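Local coordinates for putative capsid protein of prophage (Escherichia coli CFT073, PDB 3BQW) that is probably a major capsid protein of a prophage, a shell-building subunit of the phage coat family, with no function yet established by experiment, at residues L8-L13 with F313-W318; R126-A131 with V329-A334; S43-M48 with A297-E302. All coordinates share one frame; numbering follows the deposited sequence.

Contact 1. Residues L8-L13 with F313-W318; sequences LNTNQL and FYPKNW
Thr10 and Pro315 make the direct hydrogen bond of this contact: Thr10 OG1 donates to Pro315 O at 2.6 Å, in the plane of the carbonyl and at a C=O...O angle of 155°. A water extends the polar link. It donates to Leu8 O at 2.8 Å and accepts from Asn317 N at 3.0 Å, with a weak third bond to Thr10 OG1. Pro315 and Asn317 occupy alternate positions of strand 314-319 whose backbones face away from the paired strand 327-338; proline therefore costs the sheet no N-H, while its carbonyl serves the helix.

The apolar contacts divide between two side chains. Leu13 lays CB on the proline ring, 3.6 Å from Pro315 CG, and stretches CD1 over the strand backbone to within 3.5 Å of Asn317 N. Ile121 of helix 113-146 touches both Leu13 and Asn317. Thr10 has chi1 at -82°, which sets CG2 anti to its own backbone N and sends the methyl to Tyr314 while the hydroxyl takes the carbonyl. The CH-pi contact is off-centre, with CG2 lying 4.3 Å from the ring centroid.

Within the first segment, Asn9 and Gln12 form a capping box at the start of helix 10-17: Gln12 N donates to Asn9 OD1 at 3.2 Å, and the reciprocal bond is weak.

A branched, two-sided threonine thus suits the first helical turn. Its hydroxyl and the water give Pro315 O and Asn317 N, which point away from strand 327-338, polar partners, while leucine and proline pack carbon against carbon beside them.

Contact 2. Residues R126-A131 with V329-A334; sequences RRQINA and VQTHSA
Gln128, on the long helix 113-146, meets Val329 and Thr331 of strand 327-338, a helix-on-sheet packing consistent with the HK97-like fold of phage coat proteins, in which a long helix lies along a beta sheet. The axes of 126-131 and 329-332 come within 8.4 Å and run roughly in the same direction, at a crossing angle of -30°.

At Val329 the side chain faces the helix, its CG1 packing against the amide of Gln128, 3.7 Å from NE2, with Asn124 and Met125 touching it from the same helix. Its carbonyl takes a bond from Gln128 NE2, 3.0 Å from Val329 O. This bond is bent, the donor standing above the carbonyl plane, 61° out of it, and not on a lone pair.

Gln330 turns to the other side of the sheet, where its NE2 bonds to Lys88 O; successive side chains of an extended strand alternate, so Val329 and Thr331 face the helix together.

Thr331 points back at the helix and presents both branches. Its OG1 donates to Gln128 OE1 at 2.6 Å, in the plane of that amide carbonyl, at a C=O...O angle of 152°. Glutamine suits this place because one flat amide can both give and accept: the two bonds hold both ends of the amide and so fix its rotation in a buried setting. Gln128 reaches them because its chain is extended beyond CG. The methyl of Thr331 covers the apolar side, where the isoleucine side chain crosses it at about a right angle, with Thr331 CG2 3.9 Å from Ile129 CD1.

Contact 3. Residues S43-M48 with A297-E302; sequences STQNIM and AIMDQE
The chain at Gln45 comes to within 4.5 Å of Ala297, CA to CA, and Ala297 N donates to Thr44 O at 2.8 Å, fairly straight at 162° but from above the carbonyl plane. The two segments follow the parallel strands 38-41 and 292-295, so this bond ties their outgoing loops just beyond the sheet, within what is probably an HK97-like capsid fold. A water fastens the same place a second time, donating to Gln45 O at 2.7 Å and to Ala297 O at 2.8 Å.

Such closeness suits a small side chain. The methyl of Ala297 points at the other loop and rests against the peptide following Thr44, with CB 3.3 Å from Thr44 O; it also touches the carbonyl carbon of Ser43. Thr44 turns its own side chain away and uses it locally: its OG1 donates to Asn46 O at 2.7 Å, closing the bend that leads into strand 47-48.

On the solvent side, Met299 and Gln45 meet at about a right angle in loose van der Waals cover. Both also touch a neighbouring molecule in the crystal, which may influence their shape. The backbone of Met299 is anchored separately, its N bonding to Tyr86 OH. Gln45 has CG anti to its backbone N and runs out extended, giving a straight aliphatic edge. Methionine is flexible enough to follow it: bent at chi2 and chi3, it sets SD 4.0 Å from Gln45 CB, then brings CE over the flat face of the amide, 3.9 Å from Gln45 CD.

How the contacts relate
Contacts 1 and 2 share one sheet: their strands 314-319 and 327-338 are antiparallel neighbours, and the contact centres lie about 11 Å apart. Lys316 N reaches Gln330 O at 2.7 Å, a probable hydrogen bond, and Phe313 CD1 packs 3.5 Å from Ile129 CD1. Through contacts 1 and 2 together, the short N-terminal helix and the long helix cover adjoining strands. Contact 3 sits about 17 Å from contact 1 and about 16 Å from contact 2, centre to centre. It is joined to contact 1 by the salt bridge of Lys316 NZ with Asp300 OD2 at 2.9 Å, and to contact 2 by van der Waals contact of Ile298 CD1 with His332 O at 3.6 Å.

Contact 1. Residues L8-L13 with F313-W318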
# COMPACT_ATOMS: atom_id res chain seq x y z
N LEU A 8 -0.41 -28.31 8.18
CA LEU A 8 -0.50 -28.28 6.73
C LEU A 8 0.85 -27.94 6.19
O LEU A 8 1.54 -27.09 6.74
CB LEU A 8 -1.51 -27.24 6.24
CG LEU A 8 -2.97 -27.41 6.68
CD1 LEU A 8 -3.83 -26.42 5.93
CD2 LEU A 8 -3.44 -28.86 6.48
N ASN A 9 1.25 -28.59 5.11
CA ASN A 9 2.48 -28.23 4.46
C ASN A 9 2.24 -27.04 3.52
O ASN A 9 1.11 -26.62 3.28
CB ASN A 9 3.13 -29.42 3.75
CG ASN A 9 2.27 -30.00 2.64
OD1 ASN A 9 1.77 -29.28 1.77
ND2 ASN A 9 2.10 -31.33 2.66
N THR A 10 3.32 -26.51 2.99
CA THR A 10 3.26 -25.22 2.36
C THR A 10 2.61 -25.27 0.97
O THR A 10 1.97 -24.31 0.58
CB THR A 10 4.62 -24.48 2.49
OG1 THR A 10 4.67 -23.85 3.80
CG2 THR A 10 4.80 -23.42 1.40
N ASN A 11 2.69 -26.39 0.27
CA ASN A 11 1.87 -26.58 -0.94
C ASN A 11 0.38 -26.44 -0.64
O ASN A 11 -0.37 -25.90 -1.44
CB ASN A 11 2.12 -27.94 -1.57
CG ASN A 11 3.49 -28.09 -2.17
OD1 ASN A 11 4.21 -27.11 -2.42
ND2 ASN A 11 3.86 -29.32 -2.44
N GLN A 12 -0.04 -26.94 0.52
CA GLN A 12 -1.45 -26.86 0.93
C GLN A 12 -1.86 -25.43 1.23
O GLN A 12 -2.94 -24.97 0.83
CB GLN A 12 -1.70 -27.79 2.14
CG GLN A 12 -1.59 -29.29 1.74
CD GLN A 12 -1.33 -30.26 2.91
OE1 GLN A 12 -1.68 -29.99 4.07
NE2 GLN A 12 -0.73 -31.39 2.60
N LEU A 13 -0.98 -24.70 1.89
CA LEU A 13 -1.20 -23.28 2.15
C LEU A 13 -1.13 -22.42 0.88
O LEU A 13 -1.93 -21.50 0.71
CB LEU A 13 -0.20 -22.78 3.20
CG LEU A 13 -0.10 -23.55 4.53
CD1 LEU A 13 1.06 -23.04 5.33
CD2 LEU A 13 -1.38 -23.47 5.33
N PHE A 313 5.05 -14.09 -1.02
CA PHE A 313 4.59 -14.59 0.28
C PHE A 313 5.03 -16.01 0.47
O PHE A 313 5.10 -16.78 -0.49
CB PHE A 313 3.05 -14.56 0.37
CG PHE A 313 2.45 -13.26 -0.06
CD1 PHE A 313 2.74 -12.09 0.64
CD2 PHE A 313 1.61 -13.21 -1.17
CE1 PHE A 313 2.20 -10.87 0.24
CE2 PHE A 313 1.06 -12.00 -1.58
CZ PHE A 313 1.35 -10.82 -0.88
N TYR A 314 5.30 -16.37 1.71
CA TYR A 314 5.63 -17.73 2.07
C TYR A 314 4.95 -18.07 3.40
O TYR A 314 5.41 -17.65 4.46
CB TYR A 314 7.14 -17.92 2.17
CG TYR A 314 7.54 -19.34 2.33
CD1 TYR A 314 7.76 -20.14 1.22
CD2 TYR A 314 7.70 -19.89 3.60
CE1 TYR A 314 8.11 -21.47 1.38
CE2 TYR A 314 8.06 -21.19 3.76
CZ TYR A 314 8.27 -21.98 2.65
OH TYR A 314 8.64 -23.28 2.82
N PRO A 315 3.83 -18.80 3.33
CA PRO A 315 3.06 -19.19 4.49
C PRO A 315 3.55 -20.48 5.12
O PRO A 315 4.06 -21.37 4.43
CB PRO A 315 1.65 -19.34 3.91
CG PRO A 315 1.90 -19.89 2.54
CD PRO A 315 3.20 -19.26 2.08
N LYS A 316 3.47 -20.55 6.45
CA LYS A 316 3.91 -21.72 7.21
C LYS A 316 2.85 -22.01 8.23
O LYS A 316 2.30 -21.09 8.81
CB LYS A 316 5.21 -21.44 7.98
CG LYS A 316 6.41 -21.05 7.14
CD LYS A 316 7.62 -20.65 8.02
CE LYS A 316 8.28 -21.85 8.75
NZ LYS A 316 8.75 -22.92 7.81
N ASN A 317 2.58 -23.29 8.47
CA ASN A 317 1.71 -23.72 9.57
C ASN A 317 2.50 -24.74 10.40
O ASN A 317 3.14 -25.62 9.82
CB ASN A 317 0.41 -24.30 9.02
CG ASN A 317 -0.52 -24.90 10.12
OD1 ASN A 317 -0.83 -24.27 11.15
ND2 ASN A 317 -0.99 -26.10 9.87
N TRP A 318 2.51 -24.62 11.72
CA TRP A 318 3.21 -25.60 12.56
C TRP A 318 2.57 -25.68 13.93
O TRP A 318 1.89 -24.76 14.35
CB TRP A 318 4.73 -25.31 12.66
CG TRP A 318 5.10 -24.16 13.55
CD1 TRP A 318 5.47 -24.21 14.87
CD2 TRP A 318 5.11 -22.77 13.20
NE1 TRP A 318 5.70 -22.94 15.36
CE2 TRP A 318 5.51 -22.04 14.35
CE3 TRP A 318 4.84 -22.07 12.01
CZ2 TRP A 318 5.62 -20.66 14.35
CZ3 TRP A 318 4.95 -20.68 12.02
CH2 TRP A 318 5.34 -19.99 13.18
O HOH W 1 3.76 -25.40 6.62

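Contact 2. Residues R126-A131 with V329-A334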
# COMPACT_ATOMS: atom_id res chain seq x y z
N ARG A 126 -5.47 -14.76 5.54
CA ARG A 126 -6.05 -13.57 4.92
C ARG A 126 -5.70 -12.30 5.69
O ARG A 126 -5.45 -11.27 5.11
CB ARG A 126 -7.59 -13.68 4.78
CG ARG A 126 -8.04 -14.64 3.67
CD ARG A 126 -9.54 -14.51 3.33
NE ARG A 126 -10.44 -14.41 4.48
CZ ARG A 126 -10.94 -15.44 5.15
NH1 ARG A 126 -10.66 -16.70 4.81
NH2 ARG A 126 -11.75 -15.22 6.18
N ARG A 127 -5.70 -12.40 7.01
CA ARG A 127 -5.39 -11.27 7.89
C ARG A 127 -3.90 -10.90 7.79
O ARG A 127 -3.54 -9.73 7.82
CB ARG A 127 -5.81 -11.70 9.30
CG ARG A 127 -5.46 -10.83 10.47
CD ARG A 127 -6.06 -11.49 11.76
NE ARG A 127 -7.53 -11.48 11.70
CZ ARG A 127 -8.34 -12.55 11.65
NH1 ARG A 127 -7.89 -13.81 11.70
NH2 ARG A 127 -9.65 -12.35 11.58
N GLN A 128 -3.04 -11.91 7.65
CA GLN A 128 -1.60 -11.68 7.47
C GLN A 128 -1.27 -11.00 6.13
O GLN A 128 -0.47 -10.08 6.08
CB GLN A 128 -0.82 -12.97 7.65
CG GLN A 128 -0.75 -13.37 9.10
CD GLN A 128 -0.36 -14.82 9.29
OE1 GLN A 128 0.07 -15.49 8.35
NE2 GLN A 128 -0.51 -15.30 10.51
N ILE A 129 -1.91 -11.43 5.05
CA ILE A 129 -1.75 -10.74 3.76
C ILE A 129 -2.28 -9.30 3.83
O ILE A 129 -1.67 -8.40 3.28
CB ILE A 129 -2.44 -11.52 2.63
CG1 ILE A 129 -1.77 -12.89 2.45
CG2 ILE A 129 -2.38 -10.73 1.32
CD1 ILE A 129 -0.32 -12.85 2.14
N ASN A 130 -3.40 -9.09 4.51
CA ASN A 130 -3.94 -7.76 4.66
C ASN A 130 -2.92 -6.87 5.34
O ASN A 130 -2.83 -5.71 5.02
CB ASN A 130 -5.22 -7.74 5.52
CG ASN A 130 -6.47 -8.27 4.81
OD1 ASN A 130 -7.48 -8.52 5.47
ND2 ASN A 130 -6.41 -8.45 3.49
N ALA A 131 -2.22 -7.40 6.35
CA ALA A 131 -1.26 -6.62 7.10
C ALA A 131 -0.01 -6.29 6.28
O ALA A 131 0.57 -5.21 6.42
CB ALA A 131 -0.87 -7.34 8.37
N VAL A 329 0.10 -20.12 12.41
CA VAL A 329 0.27 -19.86 10.98
C VAL A 329 1.04 -18.54 10.89
O VAL A 329 0.89 -17.63 11.72
CB VAL A 329 -1.08 -19.85 10.17
CG1 VAL A 329 -1.94 -18.66 10.51
CG2 VAL A 329 -0.81 -19.85 8.70
N GLN A 330 1.90 -18.46 9.89
CA GLN A 330 2.76 -17.30 9.71
C GLN A 330 3.06 -17.12 8.23
O GLN A 330 3.24 -18.09 7.50
CB GLN A 330 4.06 -17.55 10.46
CG GLN A 330 5.09 -16.47 10.35
CD GLN A 330 6.35 -16.84 11.07
OE1 GLN A 330 6.97 -17.84 10.74
NE2 GLN A 330 6.72 -16.06 12.09
N THR A 331 3.13 -15.87 7.80
CA THR A 331 3.42 -15.54 6.41
C THR A 331 4.63 -14.58 6.31
O THR A 331 4.60 -13.46 6.84
CB THR A 331 2.19 -14.89 5.74
OG1 THR A 331 1.03 -15.72 5.99
CG2 THR A 331 2.40 -14.74 4.22
N HIS A 332 5.67 -15.06 5.63
CA HIS A 332 6.87 -14.29 5.33
C HIS A 332 6.70 -13.46 4.07
O HIS A 332 6.13 -13.91 3.08
CB HIS A 332 8.06 -15.24 5.12
CG HIS A 332 8.51 -15.91 6.37
ND1 HIS A 332 7.70 -16.75 7.10
CD2 HIS A 332 9.69 -15.86 7.04
CE1 HIS A 332 8.36 -17.20 8.15
NE2 HIS A 332 9.57 -16.66 8.15
N SER A 333 7.21 -12.23 4.11
CA SER A 333 7.24 -11.32 2.94
C SER A 333 8.25 -10.18 3.16
O SER A 333 8.42 -9.71 4.29
CB SER A 333 5.86 -10.72 2.69
OG SER A 333 5.77 -10.14 1.40
N ALA A 334 8.88 -9.72 2.08
CA ALA A 334 9.87 -8.62 2.15
C ALA A 334 9.63 -7.63 1.01
O ALA A 334 10.47 -7.48 0.15
CB ALA A 334 11.32 -9.19 2.10

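Contact 3. Residues S43-M48 with A297-E302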
# COMPACT_ATOMS: atom_id res chain seq x y z
N SER A 43 15.67 -13.29 -6.05
CA SER A 43 16.27 -14.50 -5.47
C SER A 43 17.40 -14.14 -4.53
O SER A 43 18.04 -15.00 -3.92
CB SER A 43 16.81 -15.39 -6.59
OG SER A 43 17.60 -14.59 -7.47
N THR A 44 17.68 -12.85 -4.43
CA THR A 44 18.57 -12.32 -3.40
C THR A 44 17.73 -11.68 -2.27
O THR A 44 16.58 -11.24 -2.47
CB THR A 44 19.54 -11.32 -3.99
OG1 THR A 44 18.81 -10.34 -4.74
CG2 THR A 44 20.53 -12.02 -4.93
N GLN A 45 18.32 -11.66 -1.09
CA GLN A 45 17.71 -11.07 0.08
C GLN A 45 17.41 -9.62 -0.17
O GLN A 45 16.32 -9.15 0.16
CB GLN A 45 18.66 -11.16 1.26
CG GLN A 45 18.11 -10.58 2.53
CD GLN A 45 19.11 -10.65 3.68
OE1 GLN A 45 20.30 -10.88 3.45
NE2 GLN A 45 18.63 -10.46 4.90
N ASN A 46 18.38 -8.92 -0.74
CA ASN A 46 18.23 -7.54 -1.09
C ASN A 46 17.70 -7.36 -2.49
O ASN A 46 17.95 -8.16 -3.37
CB ASN A 46 19.56 -6.79 -0.96
CG ASN A 46 20.09 -6.83 0.44
OD1 ASN A 46 21.29 -6.95 0.67
ND2 ASN A 46 19.19 -6.75 1.39
N ILE A 47 16.96 -6.27 -2.66
CA ILE A 47 16.45 -5.84 -3.94
C ILE A 47 17.60 -5.22 -4.72
O ILE A 47 18.24 -4.27 -4.25
CB ILE A 47 15.31 -4.79 -3.80
CG1 ILE A 47 14.15 -5.31 -2.94
CG2 ILE A 47 14.81 -4.33 -5.18
CD1 ILE A 47 13.68 -6.64 -3.35
N MET A 48 17.85 -5.77 -5.91
CA MET A 48 18.89 -5.30 -6.79
C MET A 48 18.29 -4.56 -7.99
O MET A 48 17.98 -5.17 -9.01
CB MET A 48 19.72 -6.50 -7.23
CG MET A 48 20.33 -7.30 -6.06
SD MET A 48 21.27 -6.33 -4.86
CE MET A 48 22.47 -7.57 -4.38
N ALA A 297 14.09 -11.88 -1.40
CA ALA A 297 13.98 -13.33 -1.16
C ALA A 297 13.45 -13.66 0.24
O ALA A 297 13.76 -13.00 1.23
CB ALA A 297 15.33 -14.06 -1.38
N ILE A 298 12.66 -14.72 0.29
CA ILE A 298 12.23 -15.32 1.54
C ILE A 298 13.45 -15.96 2.20
O ILE A 298 14.23 -16.65 1.52
CB ILE A 298 11.14 -16.36 1.31
CG1 ILE A 298 9.98 -15.76 0.50
CG2 ILE A 298 10.67 -16.92 2.65
CD1 ILE A 298 9.16 -14.75 1.28
N MET A 299 13.62 -15.71 3.50
CA MET A 299 14.84 -16.09 4.21
C MET A 299 14.63 -17.25 5.21
O MET A 299 15.59 -17.71 5.82
CB MET A 299 15.48 -14.86 4.89
CG MET A 299 16.16 -13.90 3.89
SD MET A 299 17.37 -14.65 2.71
CE MET A 299 18.85 -14.58 3.73
N ASP A 300 13.40 -17.72 5.34
CA ASP A 300 13.05 -18.89 6.15
C ASP A 300 13.81 -20.15 5.72
O ASP A 300 13.85 -20.49 4.52
CB ASP A 300 11.54 -19.14 6.04
CG ASP A 300 11.08 -20.28 6.93
OD1 ASP A 300 11.11 -20.11 8.17
OD2 ASP A 300 10.68 -21.33 6.38
N GLN A 301 14.36 -20.88 6.70
CA GLN A 301 15.18 -22.05 6.39
C GLN A 301 14.43 -23.06 5.53
O GLN A 301 15.02 -23.64 4.63
CB GLN A 301 15.76 -22.74 7.63
CG GLN A 301 16.78 -23.83 7.23
CD GLN A 301 17.47 -24.53 8.40
OE1 GLN A 301 18.55 -24.12 8.85
NE2 GLN A 301 16.87 -25.63 8.87
N GLU A 302 13.14 -23.27 5.80
CA GLU A 302 12.37 -24.27 5.05
C GLU A 302 12.11 -23.77 3.64
O GLU A 302 12.06 -24.56 2.69
CB GLU A 302 11.06 -24.61 5.76
CG GLU A 302 10.19 -25.64 5.04
CD GLU A 302 10.76 -27.07 5.03
OE1 GLU A 302 11.75 -27.35 5.75
OE2 GLU A 302 10.20 -27.91 4.29
O HOH W 2 14.70 -10.44 1.96